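Local coordinates for tubulin-like protein CetZ (Methanosaeta thermophila, PDB 3ZID), which binds and probably hydrolyses GTP as a tubulin/FtsZ-family cytoskeletal protein and is thought to take part in controlling cell shape, at residues L2-L7 / S41-I46; I140-F145 / V174-L179; V276-R281 / E313-S318. All coordinates share one frame; numbering follows the deposited sequence.

In the fold
Interactions 1 and 2 belong to one parallel sheet, that of the GTPase domain. Interaction 1 joins strands 3-9 and 42-49, and interaction 2 joins strands 136-143 and 172-175; their centres are about 23 Å apart. Interaction 3 lies in a separate mixed sheet, where strands 270-279 and 315-322 run antiparallel. Interactions 2 and 3 are buried. Interaction 1 is only partly so, with the partly exposed Asn3, Arg42 and Glu44 on one face. Interaction 1 adds an arginine-amide bond and a salt bridge within one strand to its backbone bonds, interaction 2 carries an asparagine that reads the guanine of GDP, and interaction 3 pairs a glutamine with an arginine away from the nucleotide.

Interaction 1: L2-L7 / S41-I46; sequences LNVLML and SRVETI
Met6 N donates to Glu44 O at 2.7 Å in a nearly straight bond. It is one of five backbone bonds that pair strands 3-7 and 42-46 side by side in the parallel sheet of the Rossmann-like GTPase domain. Val4 holds both its backbone groups in this pairing: its N donates to Arg42 O and its O accepts from Glu44 N. Strand 105-111 lies on the other side of strand 3-9, and helix 10-30 lies in the connection between the two strands.

On the face of Asn3, Leu5 and Leu7, the aliphatic ends lean across. Leu7 and Ile46 lie side by side, with Leu7 CD2 3.9 Å from Ile46 CB. Leu5 CD1 reaches Glu44 CB at 3.9 Å. Ile97 of helix 79-98 covers this patch. On the other face Met6 SD meets Val43 CG1 at 4.1 Å, and helix 186-210 packs on Met6.

Arg42 NH1 bridges to Glu44 OE2 along its own strand and also bonds Arg100 O. The Arg42 chain bends at chi3 (68°), which turns its guanidinium edge to Asn3. There NE gives Asn3 OD1 a 3.0 Å bond in the amide's carbonyl plane, although the two flat groups are 59° apart.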
loop_
_atom_site.group_PDB
_atom_site.type_symbol
_atom_site.label_atom_id
_atom_site.label_comp_id
_atom_site.label_asym_id
_atom_site.label_seq_id
_atom_site.Cartn_x
_atom_site.Cartn_y
_atom_site.Cartn_z
ATOM N N LEU A 2 -5.191 -20.681 7.494
ATOM C CA LEU A 2 -4.574 -19.820 6.506
ATOM C C LEU A 2 -3.162 -19.496 6.964
ATOM O O LEU A 2 -2.978 -19.020 8.075
ATOM C CB LEU A 2 -5.402 -18.545 6.359
ATOM C CG LEU A 2 -5.128 -17.687 5.123
ATOM C CD1 LEU A 2 -5.213 -18.526 3.859
ATOM C CD2 LEU A 2 -6.098 -16.513 5.072
ATOM N N ASN A 3 -2.162 -19.799 6.144
ATOM C CA ASN A 3 -0.798 -19.375 6.442
ATOM C C ASN A 3 -0.514 -18.027 5.802
ATOM O O ASN A 3 -0.445 -17.913 4.578
ATOM C CB ASN A 3 0.215 -20.400 5.938
ATOM C CG ASN A 3 0.095 -21.727 6.651
ATOM O OD1 ASN A 3 0.574 -21.887 7.772
ATOM N ND2 ASN A 3 -0.557 -22.687 6.004
ATOM N N VAL A 4 -0.329 -17.013 6.637
ATOM C CA VAL A 4 -0.162 -15.660 6.147
ATOM C C VAL A 4 1.219 -15.148 6.490
ATOM O O VAL A 4 1.679 -15.272 7.626
ATOM C CB VAL A 4 -1.220 -14.703 6.750
ATOM C CG1 VAL A 4 -1.106 -13.293 6.126
ATOM C CG2 VAL A 4 -2.620 -15.272 6.558
ATOM N N LEU A 5 1.880 -14.560 5.508
ATOM C CA LEU A 5 3.153 -13.908 5.754
ATOM C C LEU A 5 2.972 -12.422 5.520
ATOM O O LEU A 5 2.429 -12.011 4.489
ATOM C CB LEU A 5 4.229 -14.472 4.813
ATOM C CG LEU A 5 5.612 -13.811 4.889
ATOM C CD1 LEU A 5 6.222 -13.988 6.273
ATOM C CD2 LEU A 5 6.552 -14.380 3.822
ATOM N N MET A 6 3.400 -11.604 6.474
ATOM C CA MET A 6 3.403 -10.153 6.262
ATOM C C MET A 6 4.815 -9.606 6.357
ATOM O O MET A 6 5.509 -9.860 7.344
ATOM C CB MET A 6 2.479 -9.454 7.236
ATOM C CG MET A 6 1.065 -10.028 7.159
ATOM S SD MET A 6 -0.104 -9.175 8.209
ATOM C CE MET A 6 -0.434 -7.707 7.249
ATOM N N LEU A 7 5.238 -8.907 5.305
ATOM C CA LEU A 7 6.598 -8.366 5.178
ATOM C C LEU A 7 6.533 -6.853 5.118
ATOM O O LEU A 7 5.985 -6.298 4.162
ATOM C CB LEU A 7 7.220 -8.858 3.876
ATOM C CG LEU A 7 7.295 -10.369 3.739
ATOM C CD1 LEU A 7 7.847 -10.768 2.378
ATOM C CD2 LEU A 7 8.159 -10.919 4.855
ATOM N N SER A 41 -5.389 -19.554 12.086
ATOM C CA SER A 41 -4.474 -19.207 11.004
ATOM C C SER A 41 -3.145 -18.684 11.545
ATOM O O SER A 41 -3.098 -17.966 12.539
ATOM C CB SER A 41 -5.091 -18.168 10.065
ATOM O OG SER A 41 -5.241 -16.909 10.695
ATOM N N ARG A 42 -2.063 -19.042 10.874
ATOM C CA ARG A 42 -0.735 -18.676 11.323
ATOM C C ARG A 42 -0.324 -17.392 10.599
ATOM O O ARG A 42 -0.263 -17.375 9.373
ATOM C CB ARG A 42 0.213 -19.829 11.004
ATOM C CG ARG A 42 1.594 -19.733 11.602
ATOM C CD ARG A 42 2.332 -21.020 11.324
ATOM N NE ARG A 42 2.628 -21.200 9.902
ATOM C CZ ARG A 42 3.779 -20.845 9.334
ATOM N NH1 ARG A 42 4.741 -20.322 10.079
ATOM N NH2 ARG A 42 3.983 -21.040 8.033
ATOM N N VAL A 43 -0.071 -16.318 11.352
ATOM C CA VAL A 43 0.389 -15.052 10.765
ATOM C C VAL A 43 1.820 -14.704 11.160
ATOM O O VAL A 43 2.080 -14.352 12.308
ATOM C CB VAL A 43 -0.512 -13.851 11.164
ATOM C CG1 VAL A 43 -0.080 -12.594 10.430
ATOM C CG2 VAL A 43 -1.976 -14.143 10.865
ATOM N N GLU A 44 2.738 -14.765 10.200
ATOM C CA GLU A 44 4.129 -14.402 10.444
ATOM C C GLU A 44 4.419 -12.995 9.944
ATOM O O GLU A 44 3.906 -12.563 8.914
ATOM C CB GLU A 44 5.068 -15.397 9.760
ATOM C CG GLU A 44 4.886 -16.833 10.230
ATOM C CD GLU A 44 5.648 -17.145 11.502
ATOM O OE1 GLU A 44 6.278 -16.235 12.070
ATOM O OE2 GLU A 44 5.597 -18.304 11.952
ATOM N N THR A 45 5.231 -12.272 10.696
ATOM C CA THR A 45 5.557 -10.917 10.344
ATOM C C THR A 45 7.057 -10.748 10.366
ATOM O O THR A 45 7.716 -11.170 11.314
ATOM C CB THR A 45 4.918 -9.920 11.323
ATOM O OG1 THR A 45 5.443 -10.130 12.638
ATOM C CG2 THR A 45 3.408 -10.099 11.352
ATOM N N ILE A 46 7.597 -10.146 9.312
ATOM C CA ILE A 46 9.006 -9.779 9.295
ATOM C C ILE A 46 9.136 -8.343 8.856
ATOM O O ILE A 46 8.631 -7.971 7.808
ATOM C CB ILE A 46 9.836 -10.647 8.352
ATOM C CG1 ILE A 46 9.612 -12.123 8.658
ATOM C CG2 ILE A 46 11.334 -10.319 8.501
ATOM C CD1 ILE A 46 10.266 -13.020 7.644
#

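Interaction 2: I140-F145 / V174-L179; sequences IAVLPF and VDNQYL. With GDP (guanosine-5'-diphosphate), chain C.
Phe145 CG is anti to the carbonyl carbon (chi1 -64°), and this brings one face of the ring onto Asn176 CB. Asn176 CB lies 4.0 Å from the centroid of the Phe145 ring and offset toward the rim, a CH-pi contact. The ring and the Asn176 amide are inclined by 31°. Gln177 OE1 comes to the ring's edge and takes a hydrogen bond from Arg146 N.

The Asn176 amide, with chi2 near 0°, reads the guanine of GDP with both ends. Its OD1 accepts from GDP N2 at 2.9 Å, and its ND2 donates to GDP N3 at 3.1 Å. This pair of bonds fixes which way round the amide lies. Val142 CG1 presses on Asn176 OD1 at 3.3 Å. Pro144 and Phe145 touch the ribose at its O3' and O2'.

Residues 140-143 and 174-175 are the ends of the two parallel strands of a beta-alpha-beta unit, with helix 150-165 in the crossover, in the nucleotide-binding domain of the tubulin/FtsZ fold. Val174 N bonds Ala141 O, and Leu143 N bonds Val174 O at 2.6 Å, nearly straight. Val142 CG2 and Ile140 CG2 pack on Val174, which Val197 of helix 186-210 also touches. Where the second strand gives way to helix 176-179, Asn176 N still reaches Leu143 O, but at 3.3 Å and from above the carbonyl plane. Asp175 is the N-cap of this helix: its OD1 accepts from Gln177 N at 3.1 Å, met from above the carboxylate plane.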
loop_
_atom_site.group_PDB
_atom_site.type_symbol
_atom_site.label_atom_id
_atom_site.label_comp_id
_atom_site.label_asym_id
_atom_site.label_seq_id
_atom_site.Cartn_x
_atom_site.Cartn_y
_atom_site.Cartn_z
ATOM N N ILE A 140 1.032 -3.902 -0.624
ATOM C CA ILE A 140 0.374 -2.747 -0.040
ATOM C C ILE A 140 1.294 -1.570 -0.329
ATOM O O ILE A 140 2.361 -1.447 0.284
ATOM C CB ILE A 140 0.238 -2.897 1.477
ATOM C CG1 ILE A 140 -0.317 -4.282 1.822
ATOM C CG2 ILE A 140 -0.630 -1.794 2.054
ATOM C CD1 ILE A 140 -1.677 -4.539 1.244
ATOM N N ALA A 141 0.892 -0.727 -1.280
ATOM C CA ALA A 141 1.761 0.348 -1.782
ATOM C C ALA A 141 1.362 1.730 -1.257
ATOM O O ALA A 141 0.294 2.247 -1.611
ATOM C CB ALA A 141 1.744 0.350 -3.279
ATOM N N VAL A 142 2.217 2.332 -0.428
ATOM C CA VAL A 142 1.904 3.635 0.156
ATOM C C VAL A 142 2.443 4.802 -0.693
ATOM O O VAL A 142 3.647 4.896 -0.925
ATOM C CB VAL A 142 2.449 3.744 1.581
ATOM C CG1 VAL A 142 2.174 5.116 2.141
ATOM C CG2 VAL A 142 1.846 2.624 2.478
ATOM N N LEU A 143 1.541 5.665 -1.161
ATOM C CA LEU A 143 1.891 6.785 -2.053
ATOM C C LEU A 143 2.328 8.010 -1.283
ATOM O O LEU A 143 1.866 8.215 -0.160
ATOM C CB LEU A 143 0.685 7.171 -2.918
ATOM C CG LEU A 143 0.004 5.997 -3.603
ATOM C CD1 LEU A 143 -1.217 6.465 -4.359
ATOM C CD2 LEU A 143 0.989 5.292 -4.521
ATOM N N PRO A 144 3.185 8.857 -1.892
ATOM C CA PRO A 144 3.751 10.013 -1.191
ATOM C C PRO A 144 2.741 11.121 -0.920
ATOM O O PRO A 144 1.671 11.139 -1.517
ATOM C CB PRO A 144 4.840 10.519 -2.159
ATOM C CG PRO A 144 4.365 10.100 -3.500
ATOM C CD PRO A 144 3.678 8.767 -3.279
ATOM N N PHE A 145 3.062 12.003 0.023
ATOM C CA PHE A 145 2.357 13.282 0.150
ATOM C C PHE A 145 2.571 14.081 -1.132
ATOM O O PHE A 145 3.629 13.998 -1.724
ATOM C CB PHE A 145 2.897 14.087 1.320
ATOM C CG PHE A 145 2.674 13.455 2.645
ATOM C CD1 PHE A 145 1.395 13.298 3.145
ATOM C CD2 PHE A 145 3.758 13.032 3.412
ATOM C CE1 PHE A 145 1.186 12.723 4.380
ATOM C CE2 PHE A 145 3.565 12.466 4.650
ATOM C CZ PHE A 145 2.267 12.307 5.140
ATOM N N VAL A 174 -2.449 2.900 -0.884
ATOM C CA VAL A 174 -2.645 3.723 0.302
ATOM C C VAL A 174 -2.135 5.130 -0.046
ATOM O O VAL A 174 -0.944 5.331 -0.308
ATOM C CB VAL A 174 -1.857 3.162 1.511
ATOM C CG1 VAL A 174 -2.152 3.959 2.795
ATOM C CG2 VAL A 174 -2.165 1.669 1.708
ATOM N N ASP A 175 -3.037 6.101 -0.063
ATOM C CA ASP A 175 -2.673 7.456 -0.475
ATOM C C ASP A 175 -2.408 8.357 0.728
ATOM O O ASP A 175 -3.336 8.848 1.350
ATOM C CB ASP A 175 -3.769 8.058 -1.346
ATOM C CG ASP A 175 -3.379 9.422 -1.932
ATOM O OD1 ASP A 175 -2.222 9.869 -1.738
ATOM O OD2 ASP A 175 -4.221 10.026 -2.629
ATOM N N ASN A 176 -1.133 8.583 1.045
ATOM C CA ASN A 176 -0.786 9.424 2.191
ATOM C C ASN A 176 -1.433 10.806 2.098
ATOM O O ASN A 176 -1.842 11.376 3.104
ATOM C CB ASN A 176 0.735 9.588 2.328
ATOM C CG ASN A 176 1.387 8.508 3.183
ATOM O OD1 ASN A 176 0.720 7.613 3.715
ATOM N ND2 ASN A 176 2.719 8.582 3.306
ATOM N N GLN A 177 -1.532 11.337 0.885
ATOM C CA GLN A 177 -2.045 12.688 0.704
ATOM C C GLN A 177 -3.498 12.788 1.095
ATOM O O GLN A 177 -3.879 13.639 1.895
ATOM C CB GLN A 177 -1.853 13.153 -0.747
ATOM C CG GLN A 177 -2.222 14.618 -0.988
ATOM C CD GLN A 177 -1.478 15.569 -0.062
ATOM O OE1 GLN A 177 -0.251 15.501 0.055
ATOM N NE2 GLN A 177 -2.217 16.464 0.598
ATOM N N TYR A 178 -4.307 11.893 0.550
ATOM C CA TYR A 178 -5.724 11.907 0.844
ATOM C C TYR A 178 -5.958 11.643 2.332
ATOM O O TYR A 178 -6.873 12.209 2.934
ATOM C CB TYR A 178 -6.433 10.844 0.006
ATOM C CG TYR A 178 -7.929 10.857 0.207
ATOM C CD1 TYR A 178 -8.695 11.927 -0.251
ATOM C CD2 TYR A 178 -8.574 9.834 0.906
ATOM C CE1 TYR A 178 -10.064 11.954 -0.065
ATOM C CE2 TYR A 178 -9.949 9.863 1.111
ATOM C CZ TYR A 178 -10.685 10.923 0.619
ATOM O OH TYR A 178 -12.051 10.966 0.814
ATOM N N LEU A 179 -5.098 10.826 2.937
ATOM C CA LEU A 179 -5.306 10.411 4.322
ATOM C C LEU A 179 -4.632 11.368 5.302
ATOM O O LEU A 179 -4.891 11.315 6.505
ATOM C CB LEU A 179 -4.805 8.982 4.539
ATOM C CG LEU A 179 -5.508 7.894 3.710
ATOM C CD1 LEU A 179 -4.922 6.512 3.993
ATOM C CD2 LEU A 179 -7.012 7.883 3.965
HETATM P PB GDP C . 12.685 3.702 2.854
HETATM O O1B GDP C . 11.911 2.622 2.118
HETATM O O2B GDP C . 12.945 3.268 4.284
HETATM O O3B GDP C . 13.996 3.931 2.122
HETATM O O3A GDP C . 11.869 5.081 2.799
HETATM P PA GDP C . 10.432 5.278 3.488
HETATM O O1A GDP C . 10.536 6.158 4.685
HETATM O O2A GDP C . 9.720 3.977 3.788
HETATM O "O5'" GDP C . 9.673 5.988 2.284
HETATM C "C5'" GDP C . 9.318 7.357 2.407
HETATM C "C4'" GDP C . 7.861 7.495 1.988
HETATM O "O4'" GDP C . 7.063 6.773 2.928
HETATM C "C3'" GDP C . 7.459 8.941 2.080
HETATM O "O3'" GDP C . 6.389 9.123 1.155
HETATM C "C2'" GDP C . 6.960 9.048 3.494
HETATM O "O2'" GDP C . 5.999 10.095 3.586
HETATM C "C1'" GDP C . 6.294 7.702 3.698
HETATM N N9 GDP C . 6.329 7.188 5.068
HETATM C C8 GDP C . 7.410 7.038 5.859
HETATM N N7 GDP C . 7.057 6.468 7.037
HETATM C C5 GDP C . 5.726 6.253 6.988
HETATM C C6 GDP C . 4.717 5.669 7.875
HETATM O O6 GDP C . 5.033 5.264 9.000
HETATM N N1 GDP C . 3.458 5.613 7.441
HETATM C C2 GDP C . 3.089 6.064 6.235
HETATM N N2 GDP C . 1.787 5.972 5.891
HETATM N N3 GDP C . 3.952 6.614 5.347
HETATM C C4 GDP C . 5.258 6.715 5.678
#

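Interaction 3: V276-R281 / E313-S318; sequences VIQGSR and EPRVLS
Gln278 lies alongside Arg315, and the two side chains point the same way. Their amide and guanidinium planes are nearly coplanar, 10° apart. Gln278 OE1 is gripped twice from the side of the guanidinium, by Arg315 NE at 2.6 Å and by Arg315 NH2 at 2.8 Å. The NH2 bond falls on a lone pair of the amide oxygen.

Arg315 CG sits between its own backbone N and carbonyl carbon (chi1 61°), and from there the chain runs extended to NE, which brings the guanidinium to Gln278 OE1. Gln278 is also extended beyond CG. Outside the pair, Arg315 NH1 bonds Tyr236 OH, and Phe203 makes a cation-pi contact with the guanidinium. With an alanine here instead of Arg315, Gln278 OE1 would probably lose both these donors and its amide be less firmly fixed, and Tyr236 OH and the Phe203 ring would lack this partner.

The opposite face is apolar. Ile277 and Val316 also run side by side, with Ile277 CD1 3.6 Å from Val316 CG2. Helix 246-252 covers them through Ile250 and Ala249.

Val276 and Leu317 bond in both directions: Val276 N donates to Leu317 O at 2.8 Å, and Leu317 N returns to Val276 O. Gln278 and Arg315 pair likewise through their backbones. At Gly279 the backbone angles would jam a CB against the preceding carbonyl O, and a CB would also clash with Pro314 CA. These are neighbouring antiparallel strands of the mixed four-stranded sheet of the second domain of the tubulin/FtsZ fold, with helix 186-210 against the face of Val276, Gln278 and Leu317.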
loop_
_atom_site.group_PDB
_atom_site.type_symbol
_atom_site.label_atom_id
_atom_site.label_comp_id
_atom_site.label_asym_id
_atom_site.label_seq_id
_atom_site.Cartn_x
_atom_site.Cartn_y
_atom_site.Cartn_z
ATOM N N VAL A 276 -17.434 -7.276 2.804
ATOM C CA VAL A 276 -17.557 -8.152 3.958
ATOM C C VAL A 276 -18.283 -7.403 5.058
ATOM O O VAL A 276 -17.878 -6.306 5.429
ATOM C CB VAL A 276 -16.172 -8.610 4.504
ATOM C CG1 VAL A 276 -16.350 -9.576 5.691
ATOM C CG2 VAL A 276 -15.368 -9.264 3.414
ATOM N N ILE A 277 -19.381 -7.985 5.538
ATOM C CA ILE A 277 -20.148 -7.431 6.650
ATOM C C ILE A 277 -19.907 -8.277 7.887
ATOM O O ILE A 277 -20.079 -9.500 7.863
ATOM C CB ILE A 277 -21.670 -7.461 6.388
ATOM C CG1 ILE A 277 -21.992 -7.022 4.965
ATOM C CG2 ILE A 277 -22.411 -6.597 7.429
ATOM C CD1 ILE A 277 -22.057 -5.547 4.829
ATOM N N GLN A 278 -19.496 -7.630 8.962
ATOM C CA GLN A 278 -19.199 -8.339 10.192
ATOM C C GLN A 278 -19.941 -7.710 11.350
ATOM O O GLN A 278 -19.940 -6.492 11.489
ATOM C CB GLN A 278 -17.698 -8.295 10.466
ATOM C CG GLN A 278 -17.274 -9.017 11.726
ATOM C CD GLN A 278 -15.762 -8.993 11.908
ATOM O OE1 GLN A 278 -15.158 -7.940 12.068
ATOM N NE2 GLN A 278 -15.148 -10.161 11.839
ATOM N N GLY A 279 -20.533 -8.533 12.210
ATOM C CA GLY A 279 -21.179 -7.996 13.393
ATOM C C GLY A 279 -22.058 -9.020 14.086
ATOM O O GLY A 279 -22.142 -10.159 13.629
ATOM N N SER A 280 -22.677 -8.623 15.200
ATOM C CA SER A 280 -23.587 -9.517 15.924
ATOM C C SER A 280 -24.682 -10.001 15.003
ATOM O O SER A 280 -25.155 -9.268 14.142
ATOM C CB SER A 280 -24.190 -8.832 17.152
ATOM O OG SER A 280 -23.179 -8.458 18.068
ATOM N N ARG A 281 -25.092 -11.245 15.198
ATOM C CA ARG A 281 -26.059 -11.889 14.323
ATOM C C ARG A 281 -27.355 -11.053 14.224
ATOM O O ARG A 281 -27.992 -10.978 13.170
ATOM C CB ARG A 281 -26.357 -13.303 14.859
ATOM C CG ARG A 281 -27.282 -14.163 14.018
ATOM C CD ARG A 281 -27.605 -15.477 14.761
ATOM N NE ARG A 281 -26.447 -16.327 15.018
ATOM C CZ ARG A 281 -25.879 -17.160 14.143
ATOM N NH1 ARG A 281 -26.346 -17.296 12.900
ATOM N NH2 ARG A 281 -24.833 -17.876 14.523
ATOM N N GLU A 313 -21.068 -4.089 17.115
ATOM C CA GLU A 313 -21.773 -3.223 16.185
ATOM C C GLU A 313 -21.160 -3.480 14.807
ATOM O O GLU A 313 -19.962 -3.694 14.694
ATOM C CB GLU A 313 -21.613 -1.764 16.599
ATOM C CG GLU A 313 -21.862 -1.509 18.088
ATOM C CD GLU A 313 -23.249 -1.937 18.517
ATOM O OE1 GLU A 313 -24.225 -1.577 17.829
ATOM O OE2 GLU A 313 -23.371 -2.641 19.538
ATOM N N PRO A 314 -21.997 -3.520 13.769
ATOM C CA PRO A 314 -21.521 -3.917 12.445
ATOM C C PRO A 314 -20.417 -3.028 11.863
ATOM O O PRO A 314 -20.381 -1.827 12.107
ATOM C CB PRO A 314 -22.779 -3.860 11.576
ATOM C CG PRO A 314 -23.790 -3.055 12.391
ATOM C CD PRO A 314 -23.456 -3.294 13.803
ATOM N N ARG A 315 -19.506 -3.662 11.131
ATOM C CA ARG A 315 -18.500 -2.949 10.371
ATOM C C ARG A 315 -18.409 -3.601 8.993
ATOM O O ARG A 315 -18.758 -4.778 8.794
ATOM C CB ARG A 315 -17.140 -2.951 11.073
ATOM C CG ARG A 315 -16.530 -4.326 11.298
ATOM C CD ARG A 315 -15.068 -4.160 11.731
ATOM N NE ARG A 315 -14.409 -5.451 11.910
ATOM C CZ ARG A 315 -13.119 -5.595 12.202
ATOM N NH1 ARG A 315 -12.356 -4.522 12.342
ATOM N NH2 ARG A 315 -12.601 -6.810 12.367
ATOM N N VAL A 316 -17.962 -2.815 8.031
ATOM C CA VAL A 316 -17.899 -3.270 6.665
ATOM C C VAL A 316 -16.502 -3.033 6.132
ATOM O O VAL A 316 -15.913 -1.964 6.323
ATOM C CB VAL A 316 -18.921 -2.531 5.770
ATOM C CG1 VAL A 316 -18.797 -2.993 4.318
ATOM C CG2 VAL A 316 -20.343 -2.774 6.276
ATOM N N LEU A 317 -15.991 -4.047 5.462
ATOM C CA LEU A 317 -14.773 -3.921 4.694
ATOM C C LEU A 317 -15.100 -4.069 3.223
ATOM O O LEU A 317 -15.777 -4.997 2.810
ATOM C CB LEU A 317 -13.763 -4.983 5.109
ATOM C CG LEU A 317 -12.461 -4.959 4.289
ATOM C CD1 LEU A 317 -11.558 -3.903 4.820
ATOM C CD2 LEU A 317 -11.784 -6.312 4.365
ATOM N N SER A 318 -14.586 -3.156 2.425
ATOM C CA SER A 318 -14.721 -3.276 0.988
ATOM C C SER A 318 -13.343 -3.436 0.341
ATOM O O SER A 318 -12.389 -2.733 0.680
ATOM C CB SER A 318 -15.459 -2.055 0.429
ATOM O OG SER A 318 -14.770 -0.855 0.757
#